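Local coordinates for protein salicylate 5-hydroxylase, large oxygenase component (Ralstonia sp., PDB 7C8Z) that hydroxylates salicylate at ring position 5 to give gentisate, as the large oxygenase component, carrying a Rieske cluster and an iron, of a multicomponent NADH-dependent enzyme, at residues A[71-76]-A[355-360]; A[235-240]-A[390-395]. One frame throughout, in Å; residues are numbered along the deposited sequence.

How the contacts relate
Two contacts illustrate how a Rieske oxygenase alpha subunit is tied together at different levels. Leaving the N terminus, the chain lays down 71-76 at the end of an edge strand of the Rieske-domain sheet, then completes that domain and enters the catalytic one, where 235-240 ends a short helix. Contact 1 closes a loop of 278 residues when strand 352-361 brings 355-360 back to 71-76. Contact 2 closes a shorter one, of 149 residues, when helix 387-402 delivers 390-395 to 235-240. The segments alternate, and the two loops therefore cross. Contact 1 joins the two domains and contact 2 two helices beside the iron; their centres lie about 22 Å apart.

Contact 1. Residues A[71-76]-A[355-360]; sequences VGLEAE and VWTHFG
This is a small, buried, largely apolar contact between two domains: the end of strand 69-73, at the edge of the Rieske-domain sheet, meets strand 352-361 of the catalytic sheet. No hydrogen bond passes between the segments, and side chains do the work. L73 reaches across with one branch of its fork: its CD1 sits over a face of the F359 ring, 4.2 Å from the centroid, a CH-pi contact in which L73 CD1 comes within 3.8 Å of F359 CD1. The two side chains cross at roughly a right angle. F359 CG lies between its own backbone N and carbonyl carbon (chi1 59°), which places the ring on the L73 side, and chi2 near -83° turns its face to L73 CD1. Beside this pair, T357 CG2 is loosely approached by E76 OE1, at 4.3 Å. The other carboxylate oxygen, E76 OE2, accepts a 2.9 Å hydrogen bond from L73 N on its anti side, and a salt bridge to K84 gives it a second partner. The turn through 74-76 is thereby held against the strand end. From strand 217-227, I219 packs on L73 and L217 on F359, all part of the interface between Rieske and catalytic domains, as in Rieske oxygenase alpha subunits.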
ATOM      1  N   VAL A  71      -1.982   1.082 -29.597  1.00 42.42           N
ATOM      2  CA  VAL A  71      -1.124   2.087 -28.984  1.00 34.31           C
ATOM      3  C   VAL A  71      -1.714   3.492 -29.025  1.00 36.13           C
ATOM      4  O   VAL A  71      -1.239   4.361 -28.274  1.00 37.18           O
ATOM      5  CB  VAL A  71       0.289   2.087 -29.605  1.00 43.03           C
ATOM      6  CG1 VAL A  71       0.971   0.742 -29.387  1.00 45.45           C
ATOM      7  CG2 VAL A  71       0.238   2.438 -31.076  1.00 44.47           C
ATOM      8  N   GLY A  72      -2.724   3.777 -29.841  1.00 40.14           N
ATOM      9  CA  GLY A  72      -3.398   5.050 -29.633  1.00 36.30           C
ATOM     10  C   GLY A  72      -4.161   5.525 -30.860  1.00 40.70           C
ATOM     11  O   GLY A  72      -4.566   4.735 -31.703  1.00 49.23           O
ATOM     12  N   LEU A  73      -4.376   6.838 -30.895  1.00 36.28           N
ATOM     13  CA  LEU A  73      -5.037   7.512 -32.000  1.00 43.58           C
ATOM     14  C   LEU A  73      -4.092   8.521 -32.636  1.00 50.63           C
ATOM     15  O   LEU A  73      -3.270   9.141 -31.950  1.00 47.43           O
ATOM     16  CB  LEU A  73      -6.304   8.226 -31.527  1.00 40.09           C
ATOM     17  CG  LEU A  73      -7.359   7.319 -30.897  1.00 35.46           C
ATOM     18  CD1 LEU A  73      -8.654   8.087 -30.671  1.00 30.11           C
ATOM     19  CD2 LEU A  73      -7.584   6.113 -31.789  1.00 37.41           C
ATOM     20  N   GLU A  74      -4.234   8.707 -33.953  1.00 43.16           N
ATOM     21  CA  GLU A  74      -3.393   9.675 -34.649  1.00 39.40           C
ATOM     22  C   GLU A  74      -3.613  11.087 -34.120  1.00 38.87           C
ATOM     23  O   GLU A  74      -2.666  11.879 -34.053  1.00 49.44           O
ATOM     24  CB  GLU A  74      -3.657   9.626 -36.153  1.00 39.60           C
ATOM     25  CG  GLU A  74      -3.311   8.299 -36.792  1.00 57.91           C
ATOM     26  CD  GLU A  74      -2.930   8.432 -38.256  1.00 76.10           C
ATOM     27  OE1 GLU A  74      -2.286   9.441 -38.617  1.00 65.14           O
ATOM     28  OE2 GLU A  74      -3.275   7.523 -39.045  1.00 84.18           O
ATOM     29  N   ALA A  75      -4.850  11.415 -33.740  1.00 33.92           N
ATOM     30  CA  ALA A  75      -5.156  12.745 -33.227  1.00 45.21           C
ATOM     31  C   ALA A  75      -4.404  13.068 -31.943  1.00 52.16           C
ATOM     32  O   ALA A  75      -4.252  14.248 -31.613  1.00 64.15           O
ATOM     33  CB  ALA A  75      -6.660  12.886 -32.995  1.00 51.84           C
ATOM     34  N   GLU A  76      -3.938  12.057 -31.204  1.00 45.13           N
ATOM     35  CA  GLU A  76      -3.139  12.338 -30.017  1.00 41.99           C
ATOM     36  C   GLU A  76      -1.760  12.883 -30.366  1.00 39.54           C
ATOM     37  O   GLU A  76      -1.092  13.443 -29.493  1.00 40.67           O
ATOM     38  CB  GLU A  76      -2.980  11.083 -29.154  1.00 33.18           C
ATOM     39  CG  GLU A  76      -4.215  10.208 -29.069  1.00 41.78           C
ATOM     40  CD  GLU A  76      -4.111   9.154 -27.984  1.00 35.89           C
ATOM     41  OE1 GLU A  76      -4.281   9.488 -26.797  1.00 36.46           O
ATOM     42  OE2 GLU A  76      -3.837   7.988 -28.320  1.00 51.30           O
ATOM     43  N   VAL A 355      -7.823   2.026 -19.835  1.00 37.51           N
ATOM     44  CA  VAL A 355      -7.756   3.425 -20.233  1.00 26.35           C
ATOM     45  C   VAL A 355      -8.806   3.684 -21.302  1.00 29.68           C
ATOM     46  O   VAL A 355      -8.734   3.125 -22.402  1.00 35.39           O
ATOM     47  CB  VAL A 355      -6.358   3.796 -20.739  1.00 25.25           C
ATOM     48  CG1 VAL A 355      -6.318   5.265 -21.139  1.00 23.83           C
ATOM     49  CG2 VAL A 355      -5.325   3.486 -19.668  1.00 28.37           C
ATOM     50  N   TRP A 356      -9.775   4.531 -20.980  1.00 34.20           N
ATOM     51  CA  TRP A 356     -10.803   4.950 -21.918  1.00 26.39           C
ATOM     52  C   TRP A 356     -10.338   6.235 -22.589  1.00 31.27           C
ATOM     53  O   TRP A 356     -10.090   7.236 -21.908  1.00 31.87           O
ATOM     54  CB  TRP A 356     -12.137   5.195 -21.211  1.00 33.95           C
ATOM     55  CG  TRP A 356     -12.636   4.092 -20.311  1.00 41.56           C
ATOM     56  CD1 TRP A 356     -11.991   3.542 -19.238  1.00 32.51           C
ATOM     57  CD2 TRP A 356     -13.911   3.443 -20.386  1.00 38.44           C
ATOM     58  NE1 TRP A 356     -12.779   2.580 -18.652  1.00 28.66           N
ATOM     59  CE2 TRP A 356     -13.963   2.499 -19.340  1.00 30.61           C
ATOM     60  CE3 TRP A 356     -15.010   3.563 -21.242  1.00 33.01           C
ATOM     61  CZ2 TRP A 356     -15.069   1.677 -19.132  1.00 26.95           C
ATOM     62  CZ3 TRP A 356     -16.108   2.748 -21.030  1.00 32.82           C
ATOM     63  CH2 TRP A 356     -16.128   1.818 -19.985  1.00 32.59           C
ATOM     64  N   THR A 357     -10.205   6.199 -23.911  1.00 38.31           N
ATOM     65  CA  THR A 357      -9.990   7.388 -24.731  1.00 30.11           C
ATOM     66  C   THR A 357     -11.315   7.675 -25.426  1.00 41.78           C
ATOM     67  O   THR A 357     -11.705   6.962 -26.359  1.00 42.18           O
ATOM     68  CB  THR A 357      -8.870   7.171 -25.744  1.00 27.86           C
ATOM     69  OG1 THR A 357      -7.753   6.544 -25.102  1.00 32.81           O
ATOM     70  CG2 THR A 357      -8.431   8.497 -26.345  1.00 27.23           C
ATOM     71  N   HIS A 358     -12.026   8.691 -24.940  1.00 26.53           N
ATOM     72  CA  HIS A 358     -13.281   9.115 -25.545  1.00 33.54           C
ATOM     73  C   HIS A 358     -12.987  10.152 -26.617  1.00 34.29           C
ATOM     74  O   HIS A 358     -12.274  11.135 -26.351  1.00 31.74           O
ATOM     75  CB  HIS A 358     -14.222   9.705 -24.496  1.00 36.63           C
ATOM     76  CG  HIS A 358     -14.784   8.697 -23.547  1.00 42.78           C
ATOM     77  ND1 HIS A 358     -16.105   8.304 -23.578  1.00 46.72           N
ATOM     78  CD2 HIS A 358     -14.208   8.006 -22.535  1.00 50.55           C
ATOM     79  CE1 HIS A 358     -16.318   7.412 -22.626  1.00 61.43           C
ATOM     80  NE2 HIS A 358     -15.183   7.214 -21.978  1.00 56.26           N
ATOM     81  N   PHE A 359     -13.562   9.957 -27.810  1.00 46.97           N
ATOM     82  CA  PHE A 359     -13.274  10.871 -28.908  1.00 50.52           C
ATOM     83  C   PHE A 359     -14.534  11.159 -29.708  1.00 50.03           C
ATOM     84  O   PHE A 359     -15.527  10.434 -29.634  1.00 46.08           O
ATOM     85  CB  PHE A 359     -12.181  10.319 -29.839  1.00 39.40           C
ATOM     86  CG  PHE A 359     -12.523   8.995 -30.471  1.00 47.59           C
ATOM     87  CD1 PHE A 359     -12.311   7.807 -29.788  1.00 50.62           C
ATOM     88  CD2 PHE A 359     -13.037   8.937 -31.758  1.00 44.43           C
ATOM     89  CE1 PHE A 359     -12.614   6.592 -30.370  1.00 41.77           C
ATOM     90  CE2 PHE A 359     -13.344   7.725 -32.345  1.00 38.21           C
ATOM     91  CZ  PHE A 359     -13.128   6.553 -31.651  1.00 47.37           C
ATOM     92  N   GLY A 360     -14.477  12.252 -30.466  1.00 44.65           N
ATOM     93  CA  GLY A 360     -15.499  12.610 -31.425  1.00 41.02           C
ATOM     94  C   GLY A 360     -14.875  12.823 -32.788  1.00 52.88           C
ATOM     95  O   GLY A 360     -13.706  12.478 -32.990  1.00 45.69           O
TER

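Contact 2. Residues A[235-240]-A[390-395]; sequences QENIKD and GEVIEW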
ATOM      1  N   GLN A 235     -11.932  -8.916 -21.822  1.00 50.48           N
ATOM      2  CA  GLN A 235     -12.304  -9.408 -23.145  1.00 49.06           C
ATOM      3  C   GLN A 235     -13.597 -10.206 -23.080  1.00 36.28           C
ATOM      4  O   GLN A 235     -14.561  -9.915 -23.803  1.00 46.02           O
ATOM      5  CB  GLN A 235     -11.162 -10.241 -23.729  1.00 38.13           C
ATOM      6  CG  GLN A 235     -10.007  -9.392 -24.242  1.00 36.96           C
ATOM      7  CD  GLN A 235     -10.334  -8.706 -25.560  1.00 58.57           C
ATOM      8  OE1 GLN A 235     -11.313  -9.049 -26.225  1.00 53.40           O
ATOM      9  NE2 GLN A 235      -9.515  -7.727 -25.940  1.00 49.97           N
ATOM     10  N   GLU A 236     -13.645 -11.196 -22.185  1.00 42.76           N
ATOM     11  CA  GLU A 236     -14.879 -11.929 -21.932  1.00 38.90           C
ATOM     12  C   GLU A 236     -16.057 -10.982 -21.771  1.00 49.35           C
ATOM     13  O   GLU A 236     -17.112 -11.174 -22.386  1.00 44.48           O
ATOM     14  CB  GLU A 236     -14.735 -12.782 -20.672  1.00 34.72           C
ATOM     15  CG  GLU A 236     -13.771 -13.933 -20.775  1.00 48.77           C
ATOM     16  CD  GLU A 236     -13.761 -14.772 -19.516  1.00 42.92           C
ATOM     17  OE1 GLU A 236     -14.743 -14.710 -18.748  1.00 56.42           O
ATOM     18  OE2 GLU A 236     -12.769 -15.492 -19.289  1.00 58.59           O
ATOM     19  N   ASN A 237     -15.873  -9.923 -20.976  1.00 45.57           N
ATOM     20  CA  ASN A 237     -17.006  -9.066 -20.642  1.00 53.26           C
ATOM     21  C   ASN A 237     -17.577  -8.396 -21.882  1.00 50.20           C
ATOM     22  O   ASN A 237     -18.790  -8.175 -21.964  1.00 48.15           O
ATOM     23  CB  ASN A 237     -16.589  -8.021 -19.604  1.00 47.04           C
ATOM     24  CG  ASN A 237     -17.772  -7.251 -19.046  1.00 38.94           C
ATOM     25  OD1 ASN A 237     -18.461  -7.718 -18.140  1.00 51.90           O
ATOM     26  ND2 ASN A 237     -18.014  -6.066 -19.585  1.00 37.59           N
ATOM     27  N   ILE A 238     -16.734  -8.108 -22.876  1.00 34.83           N
ATOM     28  CA  ILE A 238     -17.221  -7.528 -24.119  1.00 43.17           C
ATOM     29  C   ILE A 238     -17.421  -8.589 -25.189  1.00 49.30           C
ATOM     30  O   ILE A 238     -17.852  -8.275 -26.306  1.00 46.31           O
ATOM     31  CB  ILE A 238     -16.287  -6.395 -24.589  1.00 42.37           C
ATOM     32  CG1 ILE A 238     -15.915  -5.522 -23.396  1.00 44.50           C
ATOM     33  CG2 ILE A 238     -16.963  -5.502 -25.623  1.00 32.24           C
ATOM     34  CD1 ILE A 238     -17.114  -4.829 -22.770  1.00 34.62           C
ATOM     35  N   LYS A 239     -17.147  -9.851 -24.862  1.00 51.99           N
ATOM     36  CA  LYS A 239     -17.621 -10.993 -25.625  1.00 57.14           C
ATOM     37  C   LYS A 239     -18.821 -11.662 -24.954  1.00 60.14           C
ATOM     38  O   LYS A 239     -19.194 -12.777 -25.331  1.00 54.47           O
ATOM     39  CB  LYS A 239     -16.482 -11.997 -25.825  1.00 42.48           C
ATOM     40  CG  LYS A 239     -15.295 -11.440 -26.602  1.00 41.29           C
ATOM     41  CD  LYS A 239     -14.078 -12.353 -26.515  1.00 36.34           C
ATOM     42  CE  LYS A 239     -12.882 -11.774 -27.264  1.00 39.73           C
ATOM     43  NZ  LYS A 239     -13.196 -11.369 -28.670  1.00 42.31           N
ATOM     44  N   ASP A 240     -19.436 -10.992 -23.977  1.00 60.51           N
ATOM     45  CA  ASP A 240     -20.575 -11.512 -23.224  1.00 50.56           C
ATOM     46  C   ASP A 240     -21.827 -10.762 -23.660  1.00 51.02           C
ATOM     47  O   ASP A 240     -22.053  -9.625 -23.221  1.00 59.50           O
ATOM     48  CB  ASP A 240     -20.334 -11.333 -21.722  1.00 50.02           C
ATOM     49  CG  ASP A 240     -21.331 -12.088 -20.863  1.00 55.72           C
ATOM     50  OD1 ASP A 240     -22.425 -12.439 -21.354  1.00 57.08           O
ATOM     51  OD2 ASP A 240     -21.018 -12.319 -19.676  1.00 58.25           O
ATOM     52  N   GLY A 390     -16.298  -3.383 -14.040  1.00 37.56           N
ATOM     53  CA  GLY A 390     -15.129  -3.521 -13.191  1.00 37.13           C
ATOM     54  C   GLY A 390     -15.441  -4.236 -11.891  1.00 46.26           C
ATOM     55  O   GLY A 390     -14.651  -5.067 -11.421  1.00 59.57           O
ATOM     56  N   GLU A 391     -16.603  -3.941 -11.296  1.00 33.99           N
ATOM     57  CA  GLU A 391     -16.949  -4.603 -10.040  1.00 40.40           C
ATOM     58  C   GLU A 391     -17.030  -6.118 -10.220  1.00 47.15           C
ATOM     59  O   GLU A 391     -16.394  -6.880  -9.476  1.00 43.11           O
ATOM     60  CB  GLU A 391     -18.265  -4.049  -9.494  1.00 39.67           C
ATOM     61  CG  GLU A 391     -18.278  -2.537  -9.234  1.00 55.10           C
ATOM     62  CD  GLU A 391     -17.513  -2.107  -7.989  1.00 68.17           C
ATOM     63  OE1 GLU A 391     -16.455  -2.698  -7.676  1.00 73.30           O
ATOM     64  OE2 GLU A 391     -17.982  -1.166  -7.317  1.00 79.62           O
ATOM     65  N   VAL A 392     -17.782  -6.575 -11.229  1.00 38.13           N
ATOM     66  CA  VAL A 392     -17.971  -8.014 -11.398  1.00 44.99           C
ATOM     67  C   VAL A 392     -16.675  -8.678 -11.839  1.00 50.30           C
ATOM     68  O   VAL A 392     -16.432  -9.845 -11.508  1.00 49.33           O
ATOM     69  CB  VAL A 392     -19.130  -8.340 -12.367  1.00 40.05           C
ATOM     70  CG1 VAL A 392     -20.413  -7.686 -11.894  1.00 33.10           C
ATOM     71  CG2 VAL A 392     -18.798  -7.942 -13.808  1.00 41.90           C
ATOM     72  N   ILE A 393     -15.813  -7.962 -12.566  1.00 45.33           N
ATOM     73  CA  ILE A 393     -14.535  -8.548 -12.959  1.00 31.76           C
ATOM     74  C   ILE A 393     -13.660  -8.780 -11.731  1.00 43.35           C
ATOM     75  O   ILE A 393     -13.063  -9.855 -11.561  1.00 44.23           O
ATOM     76  CB  ILE A 393     -13.850  -7.661 -14.013  1.00 28.23           C
ATOM     77  CG1 ILE A 393     -14.551  -7.839 -15.359  1.00 30.26           C
ATOM     78  CG2 ILE A 393     -12.365  -7.987 -14.136  1.00 25.76           C
ATOM     79  CD1 ILE A 393     -13.950  -7.031 -16.465  1.00 39.72           C
ATOM     80  N   GLU A 394     -13.598  -7.791 -10.836  1.00 54.52           N
ATOM     81  CA  GLU A 394     -12.848  -7.977  -9.597  1.00 40.05           C
ATOM     82  C   GLU A 394     -13.409  -9.139  -8.782  1.00 36.46           C
ATOM     83  O   GLU A 394     -12.657  -9.998  -8.303  1.00 34.80           O
ATOM     84  CB  GLU A 394     -12.865  -6.687  -8.773  1.00 34.24           C
ATOM     85  CG  GLU A 394     -12.043  -6.766  -7.501  1.00 48.45           C
ATOM     86  CD  GLU A 394     -11.893  -5.423  -6.810  1.00 49.50           C
ATOM     87  OE1 GLU A 394     -12.582  -4.463  -7.217  1.00 50.75           O
ATOM     88  OE2 GLU A 394     -11.082  -5.330  -5.863  1.00 45.98           O
ATOM     89  N   TRP A 395     -14.739  -9.196  -8.638  1.00 33.55           N
ATOM     90  CA  TRP A 395     -15.338 -10.235  -7.801  1.00 37.37           C
ATOM     91  C   TRP A 395     -15.136 -11.620  -8.410  1.00 50.49           C
ATOM     92  O   TRP A 395     -14.923 -12.603  -7.685  1.00 56.48           O
ATOM     93  CB  TRP A 395     -16.824  -9.940  -7.577  1.00 35.02           C
ATOM     94  CG  TRP A 395     -17.083  -8.556  -7.034  1.00 39.13           C
ATOM     95  CD1 TRP A 395     -16.178  -7.731  -6.433  1.00 32.05           C
ATOM     96  CD2 TRP A 395     -18.324  -7.836  -7.055  1.00 37.77           C
ATOM     97  NE1 TRP A 395     -16.775  -6.547  -6.079  1.00 29.79           N
ATOM     98  CE2 TRP A 395     -18.092  -6.584  -6.454  1.00 38.88           C
ATOM     99  CE3 TRP A 395     -19.606  -8.127  -7.525  1.00 46.03           C
ATOM    100  CZ2 TRP A 395     -19.097  -5.629  -6.300  1.00 36.76           C
ATOM    101  CZ3 TRP A 395     -20.601  -7.175  -7.376  1.00 44.74           C
ATOM    102  CH2 TRP A 395     -20.342  -5.945  -6.769  1.00 34.12           C
TER
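Van der Waals contact alone joins N237, near the C-terminal end of helix 232-238, to V392 and I393 on helix 387-402. The methyl at the end of I393, CD1, comes within 4.2 Å of N237 CB; with chi2 at -179° the isoleucine chain is extended, which carries that methyl out toward the other helix. V392 offers its CG2 branch to the amide end instead, 4.4 Å from N237 OD1. N237 CA and I393 CA, the nearest such pair, are 8.1 Å apart; the contact is light, with no hydrogen bond between the segments. The helices flank the mononuclear iron site: D389 lies on helix 387-402, just before G390, and H243 and H248 come after helix 232-238, together the facial triad of two histidines and a carboxylate known from Rieske oxygenases. The nearest side-chain atom of N237 lies about 3 Å from the iron, although the ligands seen are H243, H248 and D389. Among hydrogen bonds, N237 ND2 makes a weak one to D389 OD1, while D240 O accepts one from H243 ND1. D240 OD2 forms a salt bridge with R113 and a hydrogen bond with H133, both of the second subunit; H133, a probable [2Fe-2S] ligand, is consistent with an electron path between subunits.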